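Phytase (Debaryomyces castellii, PDB 2GFI) hydrolyses phytate (inositol hexakisphosphate) as a 3-phytase, a glycoprotein of the histidine acid phosphatase family. Local coordinates at residues Q65-H70 against E337-A342; L205-G210 against R303-T308; L310-E315 against F442-E447; L316-K321 against D414-V419. All blocks are in the same frame, centred on the assembly; numbering follows the deposited sequence.

Contact 1 of 4, residues Q65-H70 against E337-A342; sequences QLFSRH and EIFHSA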
# COMPACT_ATOMS: atom_id res chain seq x y z
N GLN A 65 3.84 29.96 -9.00
CA GLN A 65 2.71 30.58 -8.34
C GLN A 65 1.88 29.47 -7.72
O GLN A 65 1.60 28.46 -8.34
CB GLN A 65 1.87 31.40 -9.32
CG GLN A 65 2.72 32.24 -10.31
CD GLN A 65 1.89 32.95 -11.34
OE1 GLN A 65 0.70 32.77 -11.38
NE2 GLN A 65 2.53 33.78 -12.17
N LEU A 66 1.57 29.66 -6.45
CA LEU A 66 0.71 28.83 -5.69
C LEU A 66 -0.58 29.60 -5.38
O LEU A 66 -0.56 30.74 -4.87
CB LEU A 66 1.40 28.42 -4.40
CG LEU A 66 0.46 27.72 -3.40
CD1 LEU A 66 -0.10 26.39 -3.98
CD2 LEU A 66 1.16 27.51 -2.06
N PHE A 67 -1.70 28.98 -5.70
CA PHE A 67 -2.99 29.44 -5.29
C PHE A 67 -3.59 28.34 -4.46
O PHE A 67 -3.96 27.29 -4.96
CB PHE A 67 -3.85 29.80 -6.50
CG PHE A 67 -3.26 30.89 -7.33
CD1 PHE A 67 -3.53 32.23 -7.03
CD2 PHE A 67 -2.38 30.59 -8.40
CE1 PHE A 67 -2.97 33.26 -7.81
CE2 PHE A 67 -1.80 31.61 -9.18
CZ PHE A 67 -2.10 32.95 -8.88
N SER A 68 -3.65 28.60 -3.17
CA SER A 68 -3.98 27.59 -2.21
C SER A 68 -5.30 27.93 -1.49
O SER A 68 -5.57 29.10 -1.17
CB SER A 68 -2.85 27.48 -1.22
OG SER A 68 -3.20 26.59 -0.19
N ARG A 69 -6.13 26.91 -1.29
CA ARG A 69 -7.30 27.00 -0.43
C ARG A 69 -6.77 26.94 1.01
O ARG A 69 -5.61 26.54 1.25
CB ARG A 69 -8.20 25.80 -0.69
CG ARG A 69 -9.52 25.88 -0.05
CD ARG A 69 -10.32 24.62 -0.17
NE ARG A 69 -11.59 24.75 0.53
CZ ARG A 69 -12.51 23.81 0.56
NH1 ARG A 69 -12.32 22.67 -0.06
NH2 ARG A 69 -13.64 24.02 1.23
N HIS A 70 -7.59 27.34 1.98
CA HIS A 70 -7.28 27.06 3.37
C HIS A 70 -7.21 25.53 3.51
O HIS A 70 -7.76 24.80 2.66
CB HIS A 70 -8.36 27.60 4.30
CG HIS A 70 -9.75 27.14 3.95
ND1 HIS A 70 -10.22 25.88 4.26
CD2 HIS A 70 -10.75 27.78 3.30
CE1 HIS A 70 -11.46 25.76 3.81
NE2 HIS A 70 -11.82 26.90 3.25
N GLU A 337 -12.11 28.14 -7.66
CA GLU A 337 -13.01 27.57 -8.68
C GLU A 337 -13.28 28.56 -9.77
O GLU A 337 -13.22 28.23 -10.94
CB GLU A 337 -14.36 27.12 -8.13
CG GLU A 337 -14.38 25.67 -7.81
CD GLU A 337 -15.76 25.16 -7.54
OE1 GLU A 337 -16.18 24.21 -8.25
OE2 GLU A 337 -16.37 25.72 -6.60
N ILE A 338 -13.62 29.78 -9.36
CA ILE A 338 -13.86 30.86 -10.30
C ILE A 338 -12.60 31.17 -11.09
O ILE A 338 -12.64 31.32 -12.30
CB ILE A 338 -14.39 32.09 -9.53
CG1 ILE A 338 -15.78 31.79 -8.91
CG2 ILE A 338 -14.38 33.33 -10.44
CD1 ILE A 338 -16.21 32.77 -7.84
N PHE A 339 -11.46 31.22 -10.41
CA PHE A 339 -10.16 31.31 -11.09
C PHE A 339 -10.07 30.26 -12.20
O PHE A 339 -9.80 30.60 -13.35
CB PHE A 339 -9.03 31.17 -10.06
CG PHE A 339 -7.64 31.34 -10.61
CD1 PHE A 339 -7.40 31.94 -11.84
CD2 PHE A 339 -6.54 30.94 -9.84
CE1 PHE A 339 -6.08 32.12 -12.30
CE2 PHE A 339 -5.21 31.09 -10.33
CZ PHE A 339 -5.00 31.69 -11.54
N HIS A 340 -10.36 29.00 -11.88
CA HIS A 340 -10.35 27.88 -12.85
C HIS A 340 -11.38 27.98 -13.95
O HIS A 340 -11.18 27.47 -15.05
CB HIS A 340 -10.49 26.51 -12.15
CG HIS A 340 -9.19 25.99 -11.64
ND1 HIS A 340 -8.38 25.14 -12.37
CD2 HIS A 340 -8.52 26.25 -10.49
CE1 HIS A 340 -7.28 24.88 -11.69
NE2 HIS A 340 -7.33 25.55 -10.55
N SER A 341 -12.48 28.66 -13.66
CA SER A 341 -13.43 29.00 -14.73
C SER A 341 -12.71 29.78 -15.84
O SER A 341 -12.96 29.56 -17.03
CB SER A 341 -14.57 29.83 -14.16
OG SER A 341 -15.65 29.81 -15.05
N ALA A 342 -11.81 30.67 -15.45
CA ALA A 342 -11.04 31.37 -16.45
C ALA A 342 -9.82 30.59 -16.92
O ALA A 342 -9.52 30.64 -18.11
CB ALA A 342 -10.67 32.77 -15.99
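Phe67 on strand 59-69 and Phe339 on helix 333-343 form the nearest backbone pair, their CA atoms 9.4 Å apart, so strand and helix meet through two aromatic side chains. The arrangement belongs to the alpha/beta domain of the histidine phosphatases, in which helices pack on the central sheet, and it illustrates how a T-shaped pair of rings can span such a gap. Phe339 is the edge and Phe67 the face: the centroids lie 4.7 Å apart with the planes at 70°. Phe339 CE2 sits over the centre of the Phe67 ring, 3.4 Å above its plane, and is close to all six ring carbons; its shortest approach is 3.5 Å, to CD2 of Phe67. The first torsion of Phe339 (chi1 -176°) sets CG anti to the backbone N, throwing the ring off the helix toward the strand. Both residues are buried, and the attraction is one of dispersion and of an aromatic C-H directed at a pi cloud.

Just beyond Phe67 the chain runs through Arg69 and His70, part of the RHG signature of this family. His70 is the predicted nucleophile, and Arg69 makes a salt bridge to Asp333, the predicted proton donor at the start of the helix that carries Phe339. The aromatic pair thus lies between the strand that leads to His70 and the helix that begins at Asp333. At the other end of the strand segment, Gln65 OE1, which is hydrogen-bonded to Ser313 OG, lies in the plane of the Phe67 ring at its edge, 3.5 Å from Phe67 CE2.

Contact 2 of 4, residues L205-G210 against R303-T308; sequences LTPRDG and RVIGST. With NAG (2-acetamido-2-deoxy-beta-D-glucopyranose), chain C.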
# COMPACT_ATOMS: atom_id res chain seq x y z
N LEU A 205 -8.04 38.72 -3.56
CA LEU A 205 -7.94 37.27 -3.71
C LEU A 205 -9.33 36.66 -3.73
O LEU A 205 -9.49 35.47 -3.97
CB LEU A 205 -7.07 36.66 -2.60
CG LEU A 205 -5.58 36.82 -2.85
CD1 LEU A 205 -4.80 36.43 -1.64
CD2 LEU A 205 -5.09 36.07 -4.14
N THR A 206 -10.34 37.49 -3.49
CA THR A 206 -11.74 37.09 -3.57
C THR A 206 -12.51 38.08 -4.45
O THR A 206 -13.42 38.72 -3.98
CB THR A 206 -12.39 37.04 -2.14
OG1 THR A 206 -12.24 38.32 -1.49
CG2 THR A 206 -11.66 36.07 -1.22
N PRO A 207 -12.13 38.22 -5.73
CA PRO A 207 -12.76 39.23 -6.60
C PRO A 207 -14.27 39.04 -6.81
O PRO A 207 -14.96 40.00 -7.20
CB PRO A 207 -12.02 39.06 -7.93
CG PRO A 207 -11.48 37.64 -7.87
CD PRO A 207 -11.09 37.44 -6.43
N ARG A 208 -14.79 37.85 -6.53
CA ARG A 208 -16.24 37.68 -6.62
C ARG A 208 -16.97 38.60 -5.63
O ARG A 208 -18.14 38.90 -5.85
CB ARG A 208 -16.63 36.22 -6.34
CG ARG A 208 -16.44 35.82 -4.90
CD ARG A 208 -16.38 34.37 -4.68
NE ARG A 208 -15.51 34.07 -3.56
CZ ARG A 208 -15.93 33.83 -2.33
NH1 ARG A 208 -17.23 33.83 -2.07
NH2 ARG A 208 -15.04 33.58 -1.36
N ASP A 209 -16.30 38.98 -4.53
CA ASP A 209 -16.90 39.79 -3.49
C ASP A 209 -17.29 41.20 -4.00
O ASP A 209 -18.34 41.73 -3.64
CB ASP A 209 -15.93 39.92 -2.30
CG ASP A 209 -15.81 38.63 -1.49
OD1 ASP A 209 -16.55 37.67 -1.74
OD2 ASP A 209 -14.99 38.49 -0.58
N GLY A 210 -16.42 41.78 -4.82
CA GLY A 210 -16.69 43.06 -5.46
C GLY A 210 -17.44 42.94 -6.77
O GLY A 210 -17.66 43.94 -7.44
N ARG A 303 -16.25 33.69 -15.55
CA ARG A 303 -15.12 33.92 -16.39
C ARG A 303 -14.56 35.32 -16.20
O ARG A 303 -13.32 35.47 -16.15
CB ARG A 303 -15.38 33.70 -17.85
CG ARG A 303 -14.04 33.81 -18.54
CD ARG A 303 -13.99 33.38 -19.91
NE ARG A 303 -14.60 32.09 -20.15
CZ ARG A 303 -14.30 31.35 -21.22
NH1 ARG A 303 -13.36 31.78 -22.07
NH2 ARG A 303 -14.92 30.19 -21.43
N VAL A 304 -15.44 36.34 -16.11
CA VAL A 304 -14.93 37.71 -15.90
C VAL A 304 -14.22 37.84 -14.56
O VAL A 304 -13.13 38.40 -14.50
CB VAL A 304 -16.01 38.85 -16.06
CG1 VAL A 304 -17.09 38.75 -15.00
CG2 VAL A 304 -15.32 40.22 -15.94
N ILE A 305 -14.83 37.29 -13.50
CA ILE A 305 -14.23 37.29 -12.17
C ILE A 305 -12.92 36.50 -12.14
O ILE A 305 -11.91 37.00 -11.69
CB ILE A 305 -15.19 36.75 -11.10
CG1 ILE A 305 -16.46 37.58 -11.01
CG2 ILE A 305 -14.50 36.72 -9.73
CD1 ILE A 305 -17.60 36.84 -10.31
N GLY A 306 -12.94 35.25 -12.63
CA GLY A 306 -11.73 34.42 -12.67
C GLY A 306 -10.56 35.02 -13.43
O GLY A 306 -9.40 34.78 -13.09
N SER A 307 -10.88 35.81 -14.46
CA SER A 307 -9.89 36.40 -15.35
C SER A 307 -9.02 37.44 -14.68
O SER A 307 -7.96 37.78 -15.20
CB SER A 307 -10.56 37.06 -16.57
OG SER A 307 -11.18 36.09 -17.37
N THR A 308 -9.47 37.94 -13.53
CA THR A 308 -8.68 38.92 -12.81
C THR A 308 -7.40 38.28 -12.32
O THR A 308 -6.30 38.83 -12.58
CB THR A 308 -9.47 39.62 -11.65
OG1 THR A 308 -9.93 38.65 -10.71
CG2 THR A 308 -10.74 40.25 -12.17
C1 NAG C . -7.61 40.81 -18.62
C2 NAG C . -8.85 41.69 -18.34
C3 NAG C . -9.39 42.38 -19.61
C4 NAG C . -8.27 43.10 -20.38
C5 NAG C . -7.18 42.04 -20.62
C6 NAG C . -5.97 42.55 -21.38
C7 NAG C . -10.19 41.06 -16.35
C8 NAG C . -11.56 40.56 -15.95
N2 NAG C . -9.90 40.94 -17.65
O3 NAG C . -10.42 43.25 -19.24
O4 NAG C . -8.68 43.79 -21.57
O5 NAG C . -6.68 41.54 -19.38
O6 NAG C . -5.05 41.49 -21.36
O7 NAG C . -9.44 41.53 -15.48
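Ile305, Pro207 and Arg208 carry this contact, in which part of the loop before helix 220-223, coiled but without regular helical bonds, rests on helix 302-318. The CG2 branch of Ile305 does most of the touching: it lies 3.7 Å from Pro207 CG and 3.4 Å from the backbone N of Arg208. Its CD1 lies against CA and CB of Arg208, the CB being shared with CG2. Pro207 also leans its ring on Thr308, with CG 3.4 Å from Thr308 OG1. That hydroxyl is turned back on its own helix, chi1 59°, and donates to Ile305 O over 2.8 Å at a C=O...donor angle of 167°, so the proline meets an oxygen already engaged.

Within the alpha/beta phosphatase domain, the loop runs close to the predicted catalytic site: only the root of Arg208 touches the helix, while its chain, bent at chi3, leads away to a salt bridge with Asp335, and its side chain comes about 6 Å from that of Asp333, the predicted proton donor. Helix 302-318 also meets a glycan here, the NAG methyl carbon C8 lying 3.7 Å from Ser307 CB.

Contact 3 of 4, residues L310-E315 against F442-E447; sequences LNASLE and FYWDYE. With NAG (2-acetamido-2-deoxy-beta-D-glucopyranose), chain C.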
# COMPACT_ATOMS: atom_id res chain seq x y z
N LEU A 310 -6.30 35.36 -13.42
CA LEU A 310 -5.62 34.78 -14.59
C LEU A 310 -4.70 35.81 -15.24
O LEU A 310 -3.54 35.49 -15.54
CB LEU A 310 -6.60 34.20 -15.59
CG LEU A 310 -6.00 33.41 -16.75
CD1 LEU A 310 -5.29 32.22 -16.21
CD2 LEU A 310 -7.08 33.03 -17.76
N ASN A 311 -5.21 37.04 -15.42
CA ASN A 311 -4.41 38.19 -15.93
C ASN A 311 -3.21 38.54 -15.07
O ASN A 311 -2.10 38.70 -15.58
CB ASN A 311 -5.29 39.45 -16.02
CG ASN A 311 -6.14 39.49 -17.27
OD1 ASN A 311 -5.95 38.68 -18.19
ND2 ASN A 311 -7.09 40.45 -17.32
N ALA A 312 -3.44 38.63 -13.77
CA ALA A 312 -2.41 38.97 -12.79
C ALA A 312 -1.29 37.95 -12.80
O ALA A 312 -0.09 38.32 -12.89
CB ALA A 312 -3.03 39.07 -11.39
N SER A 313 -1.68 36.68 -12.74
CA SER A 313 -0.75 35.56 -12.88
C SER A 313 0.07 35.63 -14.16
O SER A 313 1.27 35.33 -14.16
CB SER A 313 -1.52 34.22 -12.80
OG SER A 313 -0.87 33.21 -13.54
N LEU A 314 -0.59 35.99 -15.26
CA LEU A 314 0.10 36.14 -16.55
C LEU A 314 1.07 37.32 -16.53
O LEU A 314 2.20 37.18 -17.01
CB LEU A 314 -0.91 36.26 -17.70
CG LEU A 314 -0.24 36.51 -19.07
CD1 LEU A 314 0.52 35.29 -19.52
CD2 LEU A 314 -1.25 36.96 -20.12
N GLU A 315 0.66 38.46 -15.96
CA GLU A 315 1.57 39.58 -15.73
C GLU A 315 2.80 39.12 -14.96
O GLU A 315 3.92 39.49 -15.31
CB GLU A 315 0.90 40.75 -14.98
CG GLU A 315 -0.18 41.45 -15.77
CD GLU A 315 -0.75 42.65 -15.03
OE1 GLU A 315 0.05 43.36 -14.33
OE2 GLU A 315 -1.98 42.91 -15.16
N PHE A 442 -1.98 44.04 -6.07
CA PHE A 442 -1.38 43.70 -4.76
C PHE A 442 -0.05 42.93 -4.88
O PHE A 442 0.78 43.03 -4.00
CB PHE A 442 -2.39 43.04 -3.78
CG PHE A 442 -2.92 41.70 -4.23
CD1 PHE A 442 -2.14 40.55 -4.14
CD2 PHE A 442 -4.20 41.60 -4.78
CE1 PHE A 442 -2.62 39.33 -4.58
CE2 PHE A 442 -4.71 40.37 -5.23
CZ PHE A 442 -3.89 39.22 -5.13
N TYR A 443 0.16 42.16 -5.96
CA TYR A 443 1.46 41.46 -6.13
C TYR A 443 2.63 42.44 -6.37
O TYR A 443 3.80 42.09 -6.11
CB TYR A 443 1.46 40.37 -7.23
CG TYR A 443 0.47 39.23 -7.04
CD1 TYR A 443 0.64 38.30 -6.01
CD2 TYR A 443 -0.61 39.06 -7.90
CE1 TYR A 443 -0.25 37.26 -5.83
CE2 TYR A 443 -1.53 38.02 -7.73
CZ TYR A 443 -1.34 37.13 -6.69
OH TYR A 443 -2.23 36.11 -6.49
N TRP A 444 2.31 43.65 -6.84
CA TRP A 444 3.34 44.64 -7.15
C TRP A 444 3.41 45.84 -6.18
O TRP A 444 4.49 46.36 -5.89
CB TRP A 444 3.18 45.11 -8.60
CG TRP A 444 3.23 43.95 -9.52
CD1 TRP A 444 4.36 43.33 -10.01
CD2 TRP A 444 2.12 43.23 -10.05
NE1 TRP A 444 4.00 42.27 -10.82
CE2 TRP A 444 2.63 42.19 -10.86
CE3 TRP A 444 0.73 43.36 -9.92
CZ2 TRP A 444 1.80 41.28 -11.53
CZ3 TRP A 444 -0.08 42.47 -10.58
CH2 TRP A 444 0.46 41.43 -11.38
N ASP A 445 2.27 46.26 -5.65
CA ASP A 445 2.26 47.45 -4.83
C ASP A 445 2.16 47.15 -3.35
O ASP A 445 1.85 48.05 -2.57
CB ASP A 445 1.12 48.37 -5.26
CG ASP A 445 -0.27 47.78 -4.99
OD1 ASP A 445 -0.40 46.77 -4.23
OD2 ASP A 445 -1.29 48.28 -5.49
N TYR A 446 2.39 45.90 -2.97
CA TYR A 446 2.25 45.47 -1.57
C TYR A 446 3.33 46.04 -0.64
O TYR A 446 3.19 46.05 0.60
CB TYR A 446 2.19 43.93 -1.45
CG TYR A 446 3.53 43.25 -1.69
CD1 TYR A 446 4.45 43.05 -0.65
CD2 TYR A 446 3.86 42.79 -2.96
CE1 TYR A 446 5.67 42.42 -0.89
CE2 TYR A 446 5.06 42.16 -3.20
CZ TYR A 446 5.96 41.99 -2.18
OH TYR A 446 7.17 41.38 -2.50
N GLU A 447 4.44 46.49 -1.23
CA GLU A 447 5.45 47.15 -0.44
C GLU A 447 5.15 48.64 -0.20
O GLU A 447 5.74 49.24 0.69
CB GLU A 447 6.85 46.89 -0.98
CG GLU A 447 7.46 45.63 -0.35
CD GLU A 447 8.77 45.17 -1.01
OE1 GLU A 447 9.04 45.46 -2.22
OE2 GLU A 447 9.55 44.49 -0.30
C1 NAG C . -7.61 40.81 -18.62
C2 NAG C . -8.85 41.69 -18.34
C3 NAG C . -9.39 42.38 -19.61
C4 NAG C . -8.27 43.10 -20.38
C5 NAG C . -7.18 42.04 -20.62
C6 NAG C . -5.97 42.55 -21.38
C7 NAG C . -10.19 41.06 -16.35
C8 NAG C . -11.56 40.56 -15.95
N2 NAG C . -9.90 40.94 -17.65
O3 NAG C . -10.42 43.25 -19.24
O4 NAG C . -8.68 43.79 -21.57
O5 NAG C . -6.68 41.54 -19.38
O6 NAG C . -5.05 41.49 -21.36
O7 NAG C . -9.44 41.53 -15.48
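Trp444 presents the outer rim of its indole to Ala312 and Glu315 on helix 302-318, and the rotation of each side chain decides what meets what. With CG anti to the carbonyl carbon (chi1 -56°), the six-membered ring of Trp444 is turned to the helix so that CH2 lies 3.5 Å from Ala312 O, which stands in the ring plane at its edge. Glu315 approaches from the face side. Its CB stands outside the rim, 3.6 Å from Trp444 CZ2, and the chain, extended beyond CG, brings OE1 over the face, 3.5 Å from Trp444 CH2, with carboxylate and ring planes only 12° apart. Tyr443 adds the edge of its phenol, CE2 being 4.1 Å from Ala312 CB, while its OH is hydrogen-bonded to Ser329 OG.

The contact thus seats the short, weakly bonded helix 442-445 against the long helix of the phosphatase domain, whose neighbouring residue Asn311 carries an N-linked NAG. Replacing Trp444 with an alanine would probably open a gap beside Ala312 and leave the Glu315 carboxylate without the ring beneath it, freer to turn. An aromatic C-H facing a carbonyl oxygen is mildly favourable, whereas a carboxylate over a pi face probably gains little electrostatically, which implies that dispersion and shape do most of the holding.

Contact 4 of 4, residues L316-K321 against D414-V419; sequences LLNHDK and DYNDYV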
# COMPACT_ATOMS: atom_id res chain seq x y z
N LEU A 316 2.61 38.29 -13.94
CA LEU A 316 3.75 37.76 -13.20
C LEU A 316 4.67 36.89 -14.06
O LEU A 316 5.88 36.97 -13.93
CB LEU A 316 3.31 37.01 -11.94
CG LEU A 316 2.65 37.84 -10.82
CD1 LEU A 316 2.01 36.96 -9.78
CD2 LEU A 316 3.71 38.70 -10.18
N LEU A 317 4.09 36.05 -14.91
CA LEU A 317 4.91 35.11 -15.72
C LEU A 317 5.68 35.86 -16.80
O LEU A 317 6.78 35.46 -17.19
CB LEU A 317 4.04 34.03 -16.37
CG LEU A 317 3.33 33.07 -15.42
CD1 LEU A 317 2.08 32.51 -16.09
CD2 LEU A 317 4.28 31.97 -14.92
N ASN A 318 5.06 36.95 -17.28
CA ASN A 318 5.62 37.77 -18.33
C ASN A 318 6.75 38.61 -17.83
O ASN A 318 7.61 38.98 -18.60
CB ASN A 318 4.54 38.63 -18.99
CG ASN A 318 3.77 37.87 -20.03
OD1 ASN A 318 2.64 38.23 -20.40
ND2 ASN A 318 4.36 36.80 -20.53
N HIS A 319 6.79 38.87 -16.54
CA HIS A 319 7.80 39.73 -15.98
C HIS A 319 8.98 38.98 -15.37
O HIS A 319 9.04 38.76 -14.17
CB HIS A 319 7.16 40.75 -15.05
CG HIS A 319 6.36 41.79 -15.80
ND1 HIS A 319 6.87 43.03 -16.12
CD2 HIS A 319 5.12 41.74 -16.34
CE1 HIS A 319 5.97 43.71 -16.80
NE2 HIS A 319 4.89 42.95 -16.95
N ASP A 320 9.91 38.58 -16.24
CA ASP A 320 11.25 38.04 -15.94
C ASP A 320 12.03 38.56 -14.76
O ASP A 320 12.77 37.80 -14.15
CB ASP A 320 12.20 38.38 -17.11
CG ASP A 320 11.89 37.64 -18.34
OD1 ASP A 320 12.71 36.75 -18.70
OD2 ASP A 320 10.85 37.87 -19.02
N LYS A 321 11.96 39.87 -14.53
CA LYS A 321 12.99 40.56 -13.74
C LYS A 321 12.62 40.81 -12.29
O LYS A 321 13.44 41.34 -11.52
CB LYS A 321 13.41 41.87 -14.41
CG LYS A 321 14.65 41.76 -15.30
CD LYS A 321 14.36 41.07 -16.64
CE LYS A 321 15.57 41.25 -17.58
NZ LYS A 321 16.10 39.95 -18.14
N ASP A 414 2.89 31.08 -26.40
CA ASP A 414 1.61 30.41 -26.60
C ASP A 414 0.68 30.58 -25.40
O ASP A 414 -0.52 30.74 -25.57
CB ASP A 414 1.85 28.94 -26.84
CG ASP A 414 2.52 28.67 -28.16
OD1 ASP A 414 2.27 29.44 -29.13
OD2 ASP A 414 3.32 27.72 -28.33
N TYR A 415 1.24 30.56 -24.20
CA TYR A 415 0.43 30.72 -23.00
C TYR A 415 -0.23 32.10 -22.97
O TYR A 415 -1.36 32.24 -22.51
CB TYR A 415 1.22 30.48 -21.71
CG TYR A 415 0.30 30.58 -20.50
CD1 TYR A 415 -0.79 29.68 -20.36
CD2 TYR A 415 0.47 31.58 -19.53
CE1 TYR A 415 -1.66 29.78 -19.29
CE2 TYR A 415 -0.39 31.67 -18.45
CZ TYR A 415 -1.45 30.77 -18.33
OH TYR A 415 -2.32 30.85 -17.29
N ASN A 416 0.50 33.11 -23.48
CA ASN A 416 -0.06 34.45 -23.67
C ASN A 416 -1.30 34.48 -24.56
O ASN A 416 -2.27 35.14 -24.23
CB ASN A 416 1.02 35.42 -24.15
CG ASN A 416 1.74 36.07 -23.00
OD1 ASN A 416 1.26 37.04 -22.42
ND2 ASN A 416 2.89 35.53 -22.64
N ASP A 417 -1.26 33.73 -25.65
CA ASP A 417 -2.37 33.63 -26.59
C ASP A 417 -3.58 32.93 -25.94
O ASP A 417 -4.74 33.35 -26.13
CB ASP A 417 -1.96 32.84 -27.84
CG ASP A 417 -0.91 33.55 -28.69
OD1 ASP A 417 -0.68 34.76 -28.51
OD2 ASP A 417 -0.26 32.95 -29.58
N TYR A 418 -3.29 31.85 -25.21
CA TYR A 418 -4.28 31.10 -24.44
C TYR A 418 -4.97 32.02 -23.42
O TYR A 418 -6.21 32.13 -23.40
CB TYR A 418 -3.64 29.88 -23.75
CG TYR A 418 -4.65 29.09 -22.94
CD1 TYR A 418 -5.56 28.26 -23.58
CD2 TYR A 418 -4.73 29.23 -21.55
CE1 TYR A 418 -6.51 27.57 -22.87
CE2 TYR A 418 -5.66 28.52 -20.83
CZ TYR A 418 -6.55 27.69 -21.51
OH TYR A 418 -7.51 26.98 -20.87
N VAL A 419 -4.18 32.70 -22.59
CA VAL A 419 -4.78 33.62 -21.63
C VAL A 419 -5.64 34.69 -22.34
O VAL A 419 -6.81 34.88 -21.97
CB VAL A 419 -3.74 34.25 -20.69
CG1 VAL A 419 -4.42 35.26 -19.77
CG2 VAL A 419 -3.11 33.16 -19.86
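The side-chain amides of Asn318 and Asn416 approach from opposite directions and lie close together with their planes 6° apart, nearly coplanar, while the Tyr415 ring beside them is met by carbon. One face of that ring has Val419 CG2 above it, 3.2 Å from the plane and offset toward the rim; Leu317 CD1 comes in obliquely, 3.5 Å from Tyr415 CE2. With CG anti to the backbone N (chi1 -176°), the ring swings off helix 412-423 to meet Leu317, and its OH is placed where it is hydrogen-bonded to Tyr390 OH. At this helix-helix interface the buried pair meets through carbon and the partly exposed pair through polar groups.

An alanine in place of Asn318 would probably leave the amide of Asn416 without its opposite number and more at liberty to rotate.

Asn318 is the last residue of helix 302-318 before the chain leaves helical geometry at His319. Leu317 also touches Gln63 and Gln65 of strand 59-69, and Leu314, one turn back, packs on Tyr415, Asn416 and Val419, so the end of this helix lies between the sheet and helix 412-423.

In the fold
From the N terminus, strand 59-69 supplies the first half of contact 1, which stays open for 266 residues until helix 333-343. Within that span the loop at 205-210 meets the start of helix 302-318, so contact 2 opens and closes entirely inside contact 1. The same helix then opens contacts 3 and 4 before contact 1 has closed; both cross it, ending later on helix 412-423 (contact 4) and helix 442-445 (contact 3), with contact 4 lying within contact 3. Helix 302-318 is thus the shared member of three contacts, and Gln65 links it to contact 1 by a probable hydrogen bond from NE2 to Ser313 O, tying sheet, helices and C-terminal region together.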